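Long-range contacts in receptor-type adenylate cyclase GRESAG 4.3 (Trypanosoma brucei, PDB 1FX4), which converts ATP to 3',5'-cyclic AMP and diphosphate with magnesium, this chain being the catalytic domain of a class III adenylyl cyclase that may act as a receptor: residues L81-L86 / N217-R222; T18-S23 / E97-F102; D1-P6 / A67-F72. All blocks are in the same frame, centred on the assembly; numbering follows the deposited sequence.

Overall arrangement
The three contacts are spread over one class III cyclase catalytic domain and its central mixed sheet. Contacts 2 and 3 both reach that sheet through neighbouring strands, 13-20 and 63-68, yet lie on opposite sides of the chain's centre, about 29 Å between contact centres. Contacts 1 and 2, centres about 15 Å apart, touch where Leu81 CD1 packs on Thr18 CG2 at 4.2 Å. Helix 71-87 serves contacts 1 and 3, whose centres are about 23 Å apart. Along the chain contact 3 closes before contact 1 opens; contact 2 crosses both. Contact 2 holds helix 94-109 against the turn after the magnesium ligand Asp19, while contact 3 ties the N-terminal segment to the end of strand 63-68.

Contact 1 of 3, residues L81-L86 / N217-R222; sequences LQLCFL and NAVPGR. Unlike the reference sequence in segment 81-86: Cys84 (reference Arg).
The guanidinium of Arg222 lies with one face against Val219, whose CG2 sits 3.6 Å above the plane over its centre, while the amide of Gln82 meets it at the edge. Arg222 NH1 donates to Gln82 OE1 (3.0 Å, N-H...O angle 142°). The oxygen lies in the guanidinium plane, but the donor stands well above the amide's carbonyl plane, the two flat groups being 79° apart. A water at the same edge accepts from Arg222 NH2 and donates to the backbone O of Gln82, tying the arginine to the helix as well. Further bonds fix the guanidinium: NE to Leu128 O and NH1 to Gly174 O, with Trp129 making a cation-pi contact. Gln82 NE2 is spent on Val134 O.

Beside these polar groups the contact is aliphatic. Val219 places CG1 anti to its backbone N (chi1 179°), which turns CG1 to Leu86 CD2 (3.5 Å, tight) and leaves CG2 between Leu83 CD2 (3.9 Å) and the guanidinium. Gln82 CB rests on Ala218 CB at 3.7 Å. A type II turn from Val219 to Arg222, with Gly221 at a positive phi, carries the chain round to bring the arginine back over the valine.

The loop after strand 211-216 is thus joined to helix 71-87, whose Leu81 and Phe85 pack on helix 34-51 and on strand 134-141.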
ATOM      1  N   LEU A  81      -9.670   6.485 -18.637  1.00 20.77           N
ATOM      2  CA  LEU A  81      -9.537   6.887 -17.244  1.00 19.44           C
ATOM      3  C   LEU A  81      -9.325   8.404 -17.196  1.00 18.31           C
ATOM      4  O   LEU A  81     -10.065   9.102 -16.524  1.00 17.53           O
ATOM      5  CB  LEU A  81      -8.374   6.141 -16.578  1.00 19.83           C
ATOM      6  CG  LEU A  81      -8.189   6.329 -15.063  1.00 19.45           C
ATOM      7  CD1 LEU A  81      -7.289   5.218 -14.543  1.00 18.76           C
ATOM      8  CD2 LEU A  81      -7.593   7.683 -14.724  1.00 21.14           C
ATOM      9  N   GLN A  82      -8.328   8.916 -17.918  1.00 18.31           N
ATOM     10  CA  GLN A  82      -8.060  10.353 -17.902  1.00 18.37           C
ATOM     11  C   GLN A  82      -9.272  11.188 -18.342  1.00 19.66           C
ATOM     12  O   GLN A  82      -9.607  12.209 -17.700  1.00 18.05           O
ATOM     13  CB  GLN A  82      -6.852  10.680 -18.767  1.00 18.86           C
ATOM     14  CG  GLN A  82      -5.568   9.996 -18.294  1.00 17.76           C
ATOM     15  CD  GLN A  82      -5.148  10.474 -16.921  1.00 18.34           C
ATOM     16  OE1 GLN A  82      -5.600  11.521 -16.459  1.00 17.36           O
ATOM     17  NE2 GLN A  82      -4.276   9.710 -16.261  1.00 17.14           N
ATOM     18  N   LEU A  83      -9.946  10.729 -19.399  1.00 18.79           N
ATOM     19  CA  LEU A  83     -11.116  11.434 -19.902  1.00 20.25           C
ATOM     20  C   LEU A  83     -12.297  11.413 -18.931  1.00 20.23           C
ATOM     21  O   LEU A  83     -12.960  12.429 -18.737  1.00 20.38           O
ATOM     22  CB  LEU A  83     -11.522  10.869 -21.265  1.00 20.54           C
ATOM     23  CG  LEU A  83     -10.516  11.189 -22.376  1.00 21.62           C
ATOM     24  CD1 LEU A  83     -10.756  10.315 -23.589  1.00 23.28           C
ATOM     25  CD2 LEU A  83     -10.598  12.685 -22.739  1.00 23.10           C
ATOM     26  N   CYS A  84     -12.551  10.259 -18.315  1.00 22.07           N
ATOM     27  CA  CYS A  84     -13.650  10.115 -17.369  1.00 23.80           C
ATOM     28  C   CYS A  84     -13.434  11.019 -16.163  1.00 22.87           C
ATOM     29  O   CYS A  84     -14.327  11.748 -15.756  1.00 22.30           O
ATOM     30  CB  CYS A  84     -13.783   8.656 -16.907  1.00 26.85           C
ATOM     31  SG  CYS A  84     -14.511   7.542 -18.193  1.00 38.36           S
ATOM     32  N   PHE A  85     -12.227  10.992 -15.615  1.00 21.64           N
ATOM     33  CA  PHE A  85     -11.908  11.831 -14.456  1.00 21.33           C
ATOM     34  C   PHE A  85     -12.012  13.317 -14.801  1.00 20.92           C
ATOM     35  O   PHE A  85     -12.448  14.126 -13.981  1.00 21.68           O
ATOM     36  CB  PHE A  85     -10.502  11.499 -13.947  1.00 20.81           C
ATOM     37  CG  PHE A  85     -10.464  10.335 -13.000  1.00 21.09           C
ATOM     38  CD1 PHE A  85     -10.794   9.053 -13.423  1.00 21.76           C
ATOM     39  CD2 PHE A  85     -10.089  10.522 -11.674  1.00 21.08           C
ATOM     40  CE1 PHE A  85     -10.766   7.973 -12.534  1.00 21.52           C
ATOM     41  CE2 PHE A  85     -10.061   9.443 -10.779  1.00 21.19           C
ATOM     42  CZ  PHE A  85     -10.392   8.171 -11.214  1.00 20.64           C
ATOM     43  N   LEU A  86     -11.636  13.678 -16.025  1.00 21.27           N
ATOM     44  CA  LEU A  86     -11.709  15.073 -16.460  1.00 21.78           C
ATOM     45  C   LEU A  86     -13.159  15.537 -16.609  1.00 22.94           C
ATOM     46  O   LEU A  86     -13.511  16.647 -16.216  1.00 21.47           O
ATOM     47  CB  LEU A  86     -10.997  15.262 -17.810  1.00 21.48           C
ATOM     48  CG  LEU A  86     -11.242  16.591 -18.547  1.00 21.50           C
ATOM     49  CD1 LEU A  86     -10.743  17.775 -17.707  1.00 21.36           C
ATOM     50  CD2 LEU A  86     -10.561  16.567 -19.892  1.00 20.49           C
ATOM     51  N   ASN A 217      -1.422  10.744 -25.182  1.00 21.46           N
ATOM     52  CA  ASN A 217      -2.117  12.024 -25.048  1.00 21.86           C
ATOM     53  C   ASN A 217      -3.628  11.838 -24.937  1.00 22.07           C
ATOM     54  O   ASN A 217      -4.382  12.219 -25.835  1.00 20.56           O
ATOM     55  CB  ASN A 217      -1.767  12.914 -26.235  1.00 23.20           C
ATOM     56  CG  ASN A 217      -0.285  13.153 -26.348  1.00 24.26           C
ATOM     57  OD1 ASN A 217       0.288  13.140 -27.453  1.00 26.27           O
ATOM     58  ND2 ASN A 217       0.355  13.380 -25.205  1.00 22.85           N
ATOM     59  N   ALA A 218      -4.054  11.281 -23.808  1.00 21.45           N
ATOM     60  CA  ALA A 218      -5.461  11.001 -23.543  1.00 22.33           C
ATOM     61  C   ALA A 218      -6.336  12.243 -23.525  1.00 22.77           C
ATOM     62  O   ALA A 218      -7.488  12.194 -23.936  1.00 22.48           O
ATOM     63  CB  ALA A 218      -5.608  10.234 -22.247  1.00 22.06           C
ATOM     64  N   VAL A 219      -5.790  13.349 -23.026  1.00 22.43           N
ATOM     65  CA  VAL A 219      -6.511  14.619 -22.980  1.00 22.13           C
ATOM     66  C   VAL A 219      -5.568  15.577 -23.712  1.00 22.93           C
ATOM     67  O   VAL A 219      -4.695  16.202 -23.103  1.00 22.20           O
ATOM     68  CB  VAL A 219      -6.728  15.089 -21.516  1.00 22.61           C
ATOM     69  CG1 VAL A 219      -7.457  16.444 -21.477  1.00 22.55           C
ATOM     70  CG2 VAL A 219      -7.536  14.039 -20.737  1.00 20.97           C
ATOM     71  N   PRO A 220      -5.708  15.660 -25.061  1.00 22.58           N
ATOM     72  CA  PRO A 220      -4.835  16.548 -25.848  1.00 22.56           C
ATOM     73  C   PRO A 220      -4.772  17.970 -25.316  1.00 22.80           C
ATOM     74  O   PRO A 220      -5.786  18.542 -24.917  1.00 23.67           O
ATOM     75  CB  PRO A 220      -5.486  16.503 -27.242  1.00 23.52           C
ATOM     76  CG  PRO A 220      -6.086  15.135 -27.289  1.00 23.23           C
ATOM     77  CD  PRO A 220      -6.714  15.015 -25.909  1.00 22.59           C
ATOM     78  N   GLY A 221      -3.554  18.513 -25.250  1.00 21.79           N
ATOM     79  CA  GLY A 221      -3.384  19.871 -24.777  1.00 20.92           C
ATOM     80  C   GLY A 221      -2.724  19.966 -23.418  1.00 21.28           C
ATOM     81  O   GLY A 221      -2.257  21.043 -23.036  1.00 20.83           O
ATOM     82  N   ARG A 222      -2.721  18.862 -22.668  1.00 20.60           N
ATOM     83  CA  ARG A 222      -2.106  18.866 -21.342  1.00 20.90           C
ATOM     84  C   ARG A 222      -0.601  18.983 -21.382  1.00 21.16           C
ATOM     85  O   ARG A 222       0.050  18.428 -22.261  1.00 21.30           O
ATOM     86  CB  ARG A 222      -2.436  17.585 -20.575  1.00 20.50           C
ATOM     87  CG  ARG A 222      -3.811  17.567 -19.954  1.00 18.92           C
ATOM     88  CD  ARG A 222      -4.061  16.266 -19.200  1.00 16.98           C
ATOM     89  NE  ARG A 222      -5.331  16.394 -18.508  1.00 18.16           N
ATOM     90  CZ  ARG A 222      -5.929  15.450 -17.798  1.00 16.71           C
ATOM     91  NH1 ARG A 222      -5.372  14.252 -17.666  1.00 15.98           N
ATOM     92  NH2 ARG A 222      -7.093  15.729 -17.217  1.00 16.81           N
TER
HETATM   93  O   HOH W   1      -8.194  13.528 -15.830  1.00 18.62           O

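Contact 2 of 3, residues T18-S23 / E97-F102; sequences TDIESS and ESYREF. With MG (magnesium ion), chain B.
Tyr99 has its ring swung beside its own backbone N (chi1 -83°), which carries the hydroxyl from helix 94-109 to Glu21, two residues after the metal ligand Asp19 in the class III cyclase fold. Tyr99 OH donates to Glu21 O at 2.8 Å, with a C=O...O angle of 142° and the donor tilted 21° from the carbonyl plane. The same hydroxyl is hydrogen-bonded to Arg133 N, so two backbone groups hold it. Glu21, its chain extended, runs obliquely past the tyrosine and brings OE2 to 3.9 Å from Tyr99 CE2; its other oxygen, OE1, is bonded to Gly173 N.

Ser22 sits at the N-cap of helix 23-29, in a type II turn from Ile20 to Ser23, and packs against Phe102, whose ring also touches Ala25 and Leu26 of that helix.

On the side of the turn away from helix 94-109, Asp19 and Asp62 bind the magnesium ion. One of the metal's waters is also hydrogen-bonded to Ser23 OG, so the turn meets the metal through it; its approach to Ile20 O is short enough to be doubtful. Asp19 binds through OD1, 2.3 Å from the magnesium, while OD2 stays 2.9 Å off and receives a bond of 2.7 Å from a second metal-bound water.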
ATOM      1  N   THR A  18      -1.608   2.699 -11.231  1.00 16.86           N
ATOM      2  CA  THR A  18      -2.142   4.047 -11.110  1.00 16.99           C
ATOM      3  C   THR A  18      -1.956   4.547  -9.703  1.00 17.75           C
ATOM      4  O   THR A  18      -1.820   3.754  -8.778  1.00 18.70           O
ATOM      5  CB  THR A  18      -3.658   4.104 -11.365  1.00 17.75           C
ATOM      6  OG1 THR A  18      -4.368   3.535 -10.252  1.00 19.07           O
ATOM      7  CG2 THR A  18      -4.028   3.346 -12.646  1.00 18.88           C
ATOM      8  N   ASP A  19      -1.943   5.863  -9.548  1.00 17.49           N
ATOM      9  CA  ASP A  19      -1.891   6.438  -8.226  1.00 18.72           C
ATOM     10  C   ASP A  19      -2.421   7.849  -8.324  1.00 18.76           C
ATOM     11  O   ASP A  19      -2.341   8.470  -9.388  1.00 19.05           O
ATOM     12  CB  ASP A  19      -0.480   6.426  -7.649  1.00 20.88           C
ATOM     13  CG  ASP A  19      -0.488   6.347  -6.127  1.00 22.30           C
ATOM     14  OD1 ASP A  19      -1.561   6.523  -5.523  1.00 23.94           O
ATOM     15  OD2 ASP A  19       0.573   6.085  -5.533  1.00 25.17           O
ATOM     16  N   ILE A  20      -2.990   8.341  -7.231  1.00 18.22           N
ATOM     17  CA  ILE A  20      -3.515   9.689  -7.213  1.00 18.18           C
ATOM     18  C   ILE A  20      -2.363  10.619  -6.870  1.00 19.65           C
ATOM     19  O   ILE A  20      -1.702  10.452  -5.833  1.00 17.08           O
ATOM     20  CB  ILE A  20      -4.626   9.855  -6.177  1.00 18.31           C
ATOM     21  CG1 ILE A  20      -5.827   8.975  -6.549  1.00 19.28           C
ATOM     22  CG2 ILE A  20      -5.072  11.317  -6.119  1.00 17.60           C
ATOM     23  CD1 ILE A  20      -6.965   9.107  -5.560  1.00 19.65           C
ATOM     24  N   GLU A  21      -2.110  11.578  -7.747  1.00 19.70           N
ATOM     25  CA  GLU A  21      -1.029  12.503  -7.494  1.00 21.80           C
ATOM     26  C   GLU A  21      -1.344  13.359  -6.278  1.00 20.78           C
ATOM     27  O   GLU A  21      -2.473  13.827  -6.104  1.00 19.09           O
ATOM     28  CB  GLU A  21      -0.777  13.405  -8.695  1.00 24.62           C
ATOM     29  CG  GLU A  21       0.453  14.268  -8.484  1.00 30.01           C
ATOM     30  CD  GLU A  21       0.747  15.174  -9.641  1.00 33.04           C
ATOM     31  OE1 GLU A  21       1.754  14.923 -10.333  1.00 36.09           O
ATOM     32  OE2 GLU A  21      -0.018  16.136  -9.859  1.00 36.22           O
ATOM     33  N   SER A  22      -0.349  13.500  -5.405  1.00 21.15           N
ATOM     34  CA  SER A  22      -0.481  14.326  -4.200  1.00 21.53           C
ATOM     35  C   SER A  22      -1.640  13.954  -3.304  1.00 21.54           C
ATOM     36  O   SER A  22      -2.178  14.823  -2.619  1.00 21.05           O
ATOM     37  CB  SER A  22      -0.657  15.793  -4.592  1.00 21.48           C
ATOM     38  OG  SER A  22       0.520  16.289  -5.161  1.00 23.02           O
ATOM     39  N   SER A  23      -2.021  12.681  -3.266  1.00 21.57           N
ATOM     40  CA  SER A  23      -3.155  12.320  -2.425  1.00 22.49           C
ATOM     41  C   SER A  23      -2.899  12.588  -0.944  1.00 22.55           C
ATOM     42  O   SER A  23      -3.797  12.989  -0.218  1.00 21.68           O
ATOM     43  CB  SER A  23      -3.594  10.875  -2.645  1.00 23.74           C
ATOM     44  OG  SER A  23      -2.599   9.952  -2.267  1.00 25.70           O
ATOM     45  N   GLU A  97      -7.782  23.716  -6.876  1.00 26.63           N
ATOM     46  CA  GLU A  97      -7.111  24.841  -6.239  1.00 28.66           C
ATOM     47  C   GLU A  97      -5.862  24.324  -5.538  1.00 27.84           C
ATOM     48  O   GLU A  97      -4.786  24.929  -5.648  1.00 27.24           O
ATOM     49  CB  GLU A  97      -8.035  25.510  -5.234  1.00 32.02           C
ATOM     50  CG  GLU A  97      -9.272  26.078  -5.856  1.00 36.72           C
ATOM     51  CD  GLU A  97     -10.033  26.940  -4.884  1.00 40.42           C
ATOM     52  OE1 GLU A  97      -9.440  27.938  -4.398  1.00 42.70           O
ATOM     53  OE2 GLU A  97     -11.210  26.617  -4.597  1.00 42.36           O
ATOM     54  N   SER A  98      -5.998  23.191  -4.841  1.00 27.29           N
ATOM     55  CA  SER A  98      -4.860  22.605  -4.152  1.00 27.05           C
ATOM     56  C   SER A  98      -3.777  22.195  -5.143  1.00 26.28           C
ATOM     57  O   SER A  98      -2.611  22.496  -4.935  1.00 25.41           O
ATOM     58  CB  SER A  98      -5.281  21.417  -3.296  1.00 27.91           C
ATOM     59  OG  SER A  98      -5.981  21.851  -2.147  1.00 29.73           O
ATOM     60  N   TYR A  99      -4.153  21.537  -6.242  1.00 25.05           N
ATOM     61  CA  TYR A  99      -3.145  21.139  -7.228  1.00 24.69           C
ATOM     62  C   TYR A  99      -2.379  22.356  -7.736  1.00 25.55           C
ATOM     63  O   TYR A  99      -1.161  22.301  -7.889  1.00 25.12           O
ATOM     64  CB  TYR A  99      -3.768  20.403  -8.419  1.00 23.21           C
ATOM     65  CG  TYR A  99      -3.998  18.940  -8.172  1.00 21.76           C
ATOM     66  CD1 TYR A  99      -5.276  18.401  -8.245  1.00 22.20           C
ATOM     67  CD2 TYR A  99      -2.931  18.090  -7.876  1.00 21.67           C
ATOM     68  CE1 TYR A  99      -5.505  17.045  -8.033  1.00 21.62           C
ATOM     69  CE2 TYR A  99      -3.146  16.715  -7.660  1.00 21.46           C
ATOM     70  CZ  TYR A  99      -4.440  16.210  -7.742  1.00 21.47           C
ATOM     71  OH  TYR A  99      -4.670  14.875  -7.525  1.00 19.34           O
ATOM     72  N   ARG A 100      -3.089  23.455  -7.986  1.00 26.68           N
ATOM     73  CA  ARG A 100      -2.419  24.654  -8.471  1.00 28.58           C
ATOM     74  C   ARG A 100      -1.473  25.214  -7.398  1.00 29.97           C
ATOM     75  O   ARG A 100      -0.336  25.562  -7.701  1.00 29.61           O
ATOM     76  CB  ARG A 100      -3.433  25.683  -8.967  1.00 28.22           C
ATOM     77  CG  ARG A 100      -4.075  25.258 -10.299  1.00 28.30           C
ATOM     78  CD  ARG A 100      -4.886  26.371 -10.925  1.00 28.55           C
ATOM     79  NE  ARG A 100      -5.901  26.885 -10.015  1.00 28.85           N
ATOM     80  CZ  ARG A 100      -7.146  26.426  -9.945  1.00 29.76           C
ATOM     81  NH1 ARG A 100      -7.547  25.434 -10.735  1.00 29.20           N
ATOM     82  NH2 ARG A 100      -7.996  26.963  -9.085  1.00 30.32           N
ATOM     83  N   GLU A 101      -1.909  25.187  -6.137  1.00 32.22           N
ATOM     84  CA  GLU A 101      -1.075  25.651  -5.020  1.00 34.04           C
ATOM     85  C   GLU A 101       0.204  24.810  -4.918  1.00 34.06           C
ATOM     86  O   GLU A 101       1.289  25.348  -4.718  1.00 34.00           O
ATOM     87  CB  GLU A 101      -1.819  25.522  -3.693  1.00 36.14           C
ATOM     88  CG  GLU A 101      -2.905  26.531  -3.430  1.00 40.13           C
ATOM     89  CD  GLU A 101      -3.604  26.253  -2.108  1.00 42.56           C
ATOM     90  OE1 GLU A 101      -4.855  26.352  -2.056  1.00 44.03           O
ATOM     91  OE2 GLU A 101      -2.899  25.903  -1.130  1.00 43.80           O
ATOM     92  N   PHE A 102       0.067  23.490  -5.027  1.00 33.76           N
ATOM     93  CA  PHE A 102       1.223  22.593  -4.935  1.00 33.84           C
ATOM     94  C   PHE A 102       2.270  22.933  -5.991  1.00 34.55           C
ATOM     95  O   PHE A 102       3.470  22.904  -5.716  1.00 34.15           O
ATOM     96  CB  PHE A 102       0.805  21.116  -5.072  1.00 32.83           C
ATOM     97  CG  PHE A 102      -0.185  20.653  -4.027  1.00 32.79           C
ATOM     98  CD1 PHE A 102      -1.012  19.560  -4.283  1.00 32.41           C
ATOM     99  CD2 PHE A 102      -0.309  21.309  -2.807  1.00 32.29           C
ATOM    100  CE1 PHE A 102      -1.947  19.132  -3.347  1.00 32.07           C
ATOM    101  CE2 PHE A 102      -1.244  20.890  -1.859  1.00 32.12           C
ATOM    102  CZ  PHE A 102      -2.064  19.803  -2.126  1.00 32.26           C
TER
HETATM  103 MG    MG B2001      -1.125   6.560  -3.274  1.00 22.90          MG
HETATM  104  O   HOH W   2       1.304   6.754  -3.027  1.00 37.41           O
HETATM  105  O   HOH W   3      -0.681   8.791  -4.195  1.00 43.97           O
HETATM  106  O   HOH W   4      -0.637   4.147  -2.867  1.00 36.44           O

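Contact 3 of 3, residues D1-P6 / A67-F72; sequences DNDSAP and ASKSPF
Lys69 reaches from the end of strand 63-68 along the N-terminal segment 1-6, whose type I turn from Asn2 to Ala5 offers it a carbonyl. In this class III cyclase catalytic domain the contact joins the lead-in to strand 13-20 with the connection from strand 63-68 to helix 71-87. The lysine places CG beside its backbone N (chi1 -67°), then runs fully extended, a stretched chain that takes the ammonium from the end of strand 63-68 to the turn.

Two parts of this side chain do different work. Near its root, CG lies 3.8 Å from Pro6 CG, so the aliphatic stem runs alongside the proline ring. Farther out, CE passes Ala5 O at 3.4 Å, and NZ donates to Asp3 O at 2.8 Å, approaching nearly in line with the carbonyl (C=O...N angle 166°). The carboxylate of Asp3 stays beyond salt-bridge distance; a water that accepts from NZ donates to it only weakly. Its charge probably still favours the nearby ammonium.

Pro6 fills the angle between strand and lysine. Its CD meets Ala67 CB at 3.8 Å, while CG sits over the backbone of Ser68. Val13 also packs on both Pro6 and Ala67, and Tyr156 touches Ala67 and bonds Pro6 O. Ser4 turns its hydroxyl to Cys54 O.

Beyond the lysine the connection makes bonds of its own. Ser70 is the N-cap of helix 71-87, its OG bonded to Ala73 N. Ser68, with OG anti to its own N (chi1 178°), donates from OG to Ser70 O at 2.7 Å. A water completes the join between segments, accepting from Lys69 N at 3.0 Å and donating to Ser4 O.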
ATOM      1  N   ASP A   1     -14.754 -14.328 -10.681  1.00 52.46           N
ATOM      2  CA  ASP A   1     -14.119 -12.978 -10.701  1.00 51.73           C
ATOM      3  C   ASP A   1     -12.659 -12.980 -11.187  1.00 51.28           C
ATOM      4  O   ASP A   1     -11.967 -11.969 -11.059  1.00 51.05           O
ATOM      5  CB  ASP A   1     -14.233 -12.309  -9.317  1.00 52.10           C
ATOM      6  CG  ASP A   1     -13.627 -13.148  -8.187  1.00 52.48           C
ATOM      7  OD1 ASP A   1     -13.179 -14.290  -8.433  1.00 53.04           O
ATOM      8  OD2 ASP A   1     -13.617 -12.659  -7.034  1.00 52.52           O
ATOM      9  N   ASN A   2     -12.215 -14.096 -11.779  1.00 50.43           N
ATOM     10  CA  ASN A   2     -10.839 -14.236 -12.282  1.00 49.40           C
ATOM     11  C   ASN A   2     -10.695 -14.535 -13.770  1.00 48.20           C
ATOM     12  O   ASN A   2      -9.569 -14.693 -14.243  1.00 47.27           O
ATOM     13  CB  ASN A   2     -10.093 -15.366 -11.566  1.00 50.62           C
ATOM     14  CG  ASN A   2      -9.949 -15.138 -10.094  1.00 52.01           C
ATOM     15  OD1 ASN A   2      -9.463 -14.091  -9.644  1.00 52.14           O
ATOM     16  ND2 ASN A   2     -10.345 -16.141  -9.315  1.00 52.89           N
ATOM     17  N   ASP A   3     -11.805 -14.669 -14.494  1.00 47.16           N
ATOM     18  CA  ASP A   3     -11.732 -14.991 -15.920  1.00 46.54           C
ATOM     19  C   ASP A   3     -10.914 -13.999 -16.745  1.00 44.69           C
ATOM     20  O   ASP A   3     -10.306 -14.378 -17.745  1.00 45.14           O
ATOM     21  CB  ASP A   3     -13.132 -15.159 -16.529  1.00 48.77           C
ATOM     22  CG  ASP A   3     -13.090 -15.499 -18.029  1.00 50.97           C
ATOM     23  OD1 ASP A   3     -12.239 -16.323 -18.453  1.00 52.08           O
ATOM     24  OD2 ASP A   3     -13.909 -14.934 -18.793  1.00 52.66           O
ATOM     25  N   SER A   4     -10.883 -12.737 -16.325  1.00 41.99           N
ATOM     26  CA  SER A   4     -10.125 -11.733 -17.056  1.00 39.65           C
ATOM     27  C   SER A   4      -8.653 -11.675 -16.651  1.00 37.72           C
ATOM     28  O   SER A   4      -7.872 -10.951 -17.260  1.00 36.68           O
ATOM     29  CB  SER A   4     -10.783 -10.361 -16.916  1.00 40.01           C
ATOM     30  OG  SER A   4     -10.809  -9.953 -15.565  1.00 41.77           O
ATOM     31  N   ALA A   5      -8.265 -12.469 -15.656  1.00 35.86           N
ATOM     32  CA  ALA A   5      -6.879 -12.484 -15.205  1.00 35.10           C
ATOM     33  C   ALA A   5      -5.962 -13.292 -16.111  1.00 34.88           C
ATOM     34  O   ALA A   5      -6.273 -14.431 -16.454  1.00 34.36           O
ATOM     35  CB  ALA A   5      -6.793 -13.033 -13.792  1.00 34.41           C
ATOM     36  N   PRO A   6      -4.845 -12.688 -16.562  1.00 34.51           N
ATOM     37  CA  PRO A   6      -3.896 -13.409 -17.423  1.00 34.50           C
ATOM     38  C   PRO A   6      -3.386 -14.587 -16.581  1.00 35.21           C
ATOM     39  O   PRO A   6      -2.936 -14.397 -15.450  1.00 34.48           O
ATOM     40  CB  PRO A   6      -2.802 -12.369 -17.657  1.00 34.54           C
ATOM     41  CG  PRO A   6      -3.571 -11.073 -17.656  1.00 34.07           C
ATOM     42  CD  PRO A   6      -4.506 -11.254 -16.477  1.00 34.23           C
ATOM     43  N   ALA A  67      -4.199  -5.803 -14.480  1.00 19.99           N
ATOM     44  CA  ALA A  67      -3.561  -6.676 -15.459  1.00 21.16           C
ATOM     45  C   ALA A  67      -4.522  -6.848 -16.624  1.00 22.07           C
ATOM     46  O   ALA A  67      -5.735  -6.822 -16.436  1.00 22.36           O
ATOM     47  CB  ALA A  67      -3.237  -8.036 -14.839  1.00 20.91           C
ATOM     48  N   SER A  68      -3.973  -7.037 -17.819  1.00 23.65           N
ATOM     49  CA  SER A  68      -4.789  -7.204 -19.017  1.00 24.53           C
ATOM     50  C   SER A  68      -4.160  -8.222 -19.953  1.00 25.65           C
ATOM     51  O   SER A  68      -2.943  -8.265 -20.105  1.00 25.67           O
ATOM     52  CB  SER A  68      -4.928  -5.864 -19.747  1.00 25.81           C
ATOM     53  OG  SER A  68      -5.675  -5.995 -20.950  1.00 25.45           O
ATOM     54  N   LYS A  69      -4.998  -9.056 -20.566  1.00 26.49           N
ATOM     55  CA  LYS A  69      -4.531 -10.060 -21.518  1.00 27.50           C
ATOM     56  C   LYS A  69      -4.276  -9.363 -22.855  1.00 27.47           C
ATOM     57  O   LYS A  69      -3.615  -9.907 -23.735  1.00 28.73           O
ATOM     58  CB  LYS A  69      -5.607 -11.142 -21.727  1.00 28.86           C
ATOM     59  CG  LYS A  69      -5.894 -12.010 -20.525  1.00 30.98           C
ATOM     60  CD  LYS A  69      -7.021 -12.992 -20.831  1.00 33.28           C
ATOM     61  CE  LYS A  69      -7.311 -13.865 -19.621  1.00 35.12           C
ATOM     62  NZ  LYS A  69      -8.506 -14.738 -19.826  1.00 36.61           N
ATOM     63  N   SER A  70      -4.813  -8.153 -22.983  1.00 27.00           N
ATOM     64  CA  SER A  70      -4.709  -7.348 -24.188  1.00 26.79           C
ATOM     65  C   SER A  70      -4.020  -5.996 -23.984  1.00 26.68           C
ATOM     66  O   SER A  70      -4.493  -5.157 -23.213  1.00 26.05           O
ATOM     67  CB  SER A  70      -6.120  -7.115 -24.748  1.00 27.06           C
ATOM     68  OG  SER A  70      -6.181  -5.968 -25.578  1.00 26.77           O
ATOM     69  N   PRO A  71      -2.917  -5.756 -24.706  1.00 26.79           N
ATOM     70  CA  PRO A  71      -2.190  -4.485 -24.590  1.00 26.70           C
ATOM     71  C   PRO A  71      -3.087  -3.306 -24.963  1.00 26.38           C
ATOM     72  O   PRO A  71      -3.098  -2.285 -24.283  1.00 25.73           O
ATOM     73  CB  PRO A  71      -1.063  -4.640 -25.610  1.00 27.44           C
ATOM     74  CG  PRO A  71      -0.803  -6.126 -25.592  1.00 27.91           C
ATOM     75  CD  PRO A  71      -2.198  -6.703 -25.580  1.00 26.65           C
ATOM     76  N   PHE A  72      -3.877  -3.471 -26.019  1.00 26.03           N
ATOM     77  CA  PHE A  72      -4.751  -2.399 -26.465  1.00 26.96           C
ATOM     78  C   PHE A  72      -5.859  -2.048 -25.474  1.00 25.85           C
ATOM     79  O   PHE A  72      -6.198  -0.875 -25.307  1.00 25.68           O
ATOM     80  CB  PHE A  72      -5.344  -2.686 -27.847  1.00 28.26           C
ATOM     81  CG  PHE A  72      -5.908  -1.464 -28.508  1.00 30.83           C
ATOM     82  CD1 PHE A  72      -5.139  -0.303 -28.617  1.00 31.84           C
ATOM     83  CD2 PHE A  72      -7.206  -1.457 -28.995  1.00 31.83           C
ATOM     84  CE1 PHE A  72      -5.668   0.852 -29.201  1.00 32.54           C
ATOM     85  CE2 PHE A  72      -7.738  -0.310 -29.574  1.00 32.76           C
ATOM     86  CZ  PHE A  72      -6.965   0.843 -29.679  1.00 32.86           C
TER
HETATM   87  O   HOH W   5      -8.962 -17.378 -18.372  1.00 47.28           O
HETATM   88  O   HOH W   6      -7.652  -9.148 -19.280  1.00 27.39           O